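Local atomic coordinates of mandelate racemase/muconate lactonizing enzyme (Jannaschia sp., PDB entry 4J3Z), a protein that belongs to the enolase superfamily and probably abstracts a proton next to a substrate carboxylate, although its own substrate is not established. Residues 192-197 and 227-232. Sequence-based numbering, arbitrary orientation.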
# COMPACT_ATOMS: atom_id res chain seq x y z
N PHE D 192 32.80 -2.57 21.33
CA PHE D 192 32.58 -4.01 21.51
C PHE D 192 32.63 -4.79 20.20
O PHE D 192 33.31 -5.81 20.12
CB PHE D 192 31.25 -4.27 22.20
CG PHE D 192 31.37 -4.61 23.66
CD1 PHE D 192 31.79 -3.64 24.58
CD2 PHE D 192 31.05 -5.87 24.12
CE1 PHE D 192 31.89 -3.95 25.93
CE2 PHE D 192 31.15 -6.18 25.46
CZ PHE D 192 31.57 -5.22 26.37
N CYS D 193 31.92 -4.31 19.18
CA CYS D 193 31.93 -4.96 17.86
C CYS D 193 33.30 -4.93 17.18
O CYS D 193 33.70 -5.92 16.56
CB CYS D 193 30.89 -4.33 16.92
SG CYS D 193 29.18 -4.82 17.18
N ALA D 194 34.01 -3.81 17.28
CA ALA D 194 35.35 -3.67 16.68
C ALA D 194 36.37 -4.65 17.26
O ALA D 194 37.10 -5.30 16.51
CB ALA D 194 35.87 -2.24 16.81
N ALA D 195 36.41 -4.74 18.59
CA ALA D 195 37.39 -5.58 19.29
C ALA D 195 37.14 -7.06 19.06
O ALA D 195 38.08 -7.84 18.86
CB ALA D 195 37.40 -5.27 20.79
N ILE D 196 35.86 -7.45 19.08
CA ILE D 196 35.49 -8.84 18.84
C ILE D 196 35.75 -9.19 17.38
O ILE D 196 36.26 -10.27 17.08
CB ILE D 196 34.02 -9.13 19.24
CG1 ILE D 196 33.82 -8.88 20.74
CG2 ILE D 196 33.64 -10.56 18.90
CD1 ILE D 196 32.37 -8.73 21.17
N ARG D 197 35.45 -8.25 16.48
CA ARG D 197 35.69 -8.41 15.04
C ARG D 197 37.16 -8.71 14.75
O ARG D 197 37.46 -9.64 13.99
CB ARG D 197 35.25 -7.15 14.27
CG ARG D 197 34.38 -7.37 13.05
CD ARG D 197 34.86 -8.46 12.09
NE ARG D 197 34.34 -9.79 12.42
CZ ARG D 197 33.07 -10.17 12.24
NH1 ARG D 197 32.69 -11.41 12.56
NH2 ARG D 197 32.17 -9.33 11.75
N GLU D 227 26.90 -1.37 12.03
CA GLU D 227 26.91 -1.93 10.67
C GLU D 227 28.30 -2.25 10.12
O GLU D 227 28.49 -3.36 9.60
CB GLU D 227 26.17 -1.03 9.70
CG GLU D 227 24.76 -1.48 9.40
CD GLU D 227 23.99 -0.42 8.65
OE1 GLU D 227 24.64 0.54 8.19
OE2 GLU D 227 22.76 -0.54 8.54
N PRO D 228 29.25 -1.29 10.19
CA PRO D 228 30.59 -1.58 9.66
C PRO D 228 31.20 -2.90 10.16
O PRO D 228 32.11 -3.43 9.52
CB PRO D 228 31.42 -0.39 10.15
CG PRO D 228 30.44 0.74 10.22
CD PRO D 228 29.14 0.12 10.63
N TYR D 229 30.71 -3.42 11.27
CA TYR D 229 31.21 -4.64 11.80
C TYR D 229 30.48 -5.88 11.38
O TYR D 229 30.83 -6.95 11.77
CB TYR D 229 31.34 -4.57 13.30
CG TYR D 229 31.92 -3.30 13.72
CD1 TYR D 229 33.26 -3.07 13.59
CD2 TYR D 229 31.13 -2.29 14.19
CE1 TYR D 229 33.80 -1.87 13.93
CE2 TYR D 229 31.66 -1.10 14.53
CZ TYR D 229 32.99 -0.90 14.40
OH TYR D 229 33.52 0.27 14.75
N ASP D 230 29.47 -5.70 10.54
CA ASP D 230 28.69 -6.79 9.97
C ASP D 230 28.11 -7.82 10.93
O ASP D 230 28.38 -9.01 10.81
CB ASP D 230 29.37 -7.50 8.80
CG ASP D 230 28.44 -8.48 8.11
OD1 ASP D 230 27.27 -8.12 7.89
OD2 ASP D 230 28.84 -9.61 7.81
N PRO D 231 27.33 -7.36 11.90
CA PRO D 231 26.70 -8.32 12.83
C PRO D 231 25.68 -9.22 12.14
O PRO D 231 24.89 -8.73 11.31
CB PRO D 231 25.99 -7.42 13.84
CG PRO D 231 25.74 -6.15 13.11
CD PRO D 231 26.86 -5.98 12.11
N LEU D 232 25.68 -10.52 12.47
CA LEU D 232 24.74 -11.47 11.86
C LEU D 232 23.30 -11.11 12.15
O LEU D 232 22.41 -11.41 11.33
CB LEU D 232 25.01 -12.90 12.32
CG LEU D 232 24.32 -14.06 11.57
CD1 LEU D 232 25.08 -15.36 11.70
CD2 LEU D 232 22.89 -14.28 12.04
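Y229 lays one face of its ring against helix 183-200 in a mainly apolar surface contact on the outside of the barrel domain. Its own segment, 227-232, is the turn that leads from helix 216-226 into strand 233-235, so the contact ties this turn to helix 183-200, the helix one beta-alpha unit earlier. The ring covers the backbone between C193 and A194: A194 N sits 3.8 Å above the Y229 ring plane, displaced toward the rim. C193 CB meets Y229 CD2 at 3.4 Å and A194 CB touches Y229 CE1 at 3.6 Å, both from the same face, over opposite sides of the ring, while R197 CG lies at its edge. C193 SG stands obliquely to the ring, a sulfur-aromatic contact. A chi1 of -44° turns the Y229 ring toward the helix. R197 folds back along its length and runs past the ring, its guanidinium plane 43° from the ring plane, which brings R197 NH2 to 2.7 Å from Y229 O. Replacing Y229 by alanine is likely to uncover the C193-A194 backbone and open a gap beside C193 CB and A194 CB. D230 turns to R221 of the second subunit in a salt bridge, and R197 also packs on L183 of that subunit. Ring packing thus holds the turn to the helix, while the charged groups beside it sit at the subunit interface.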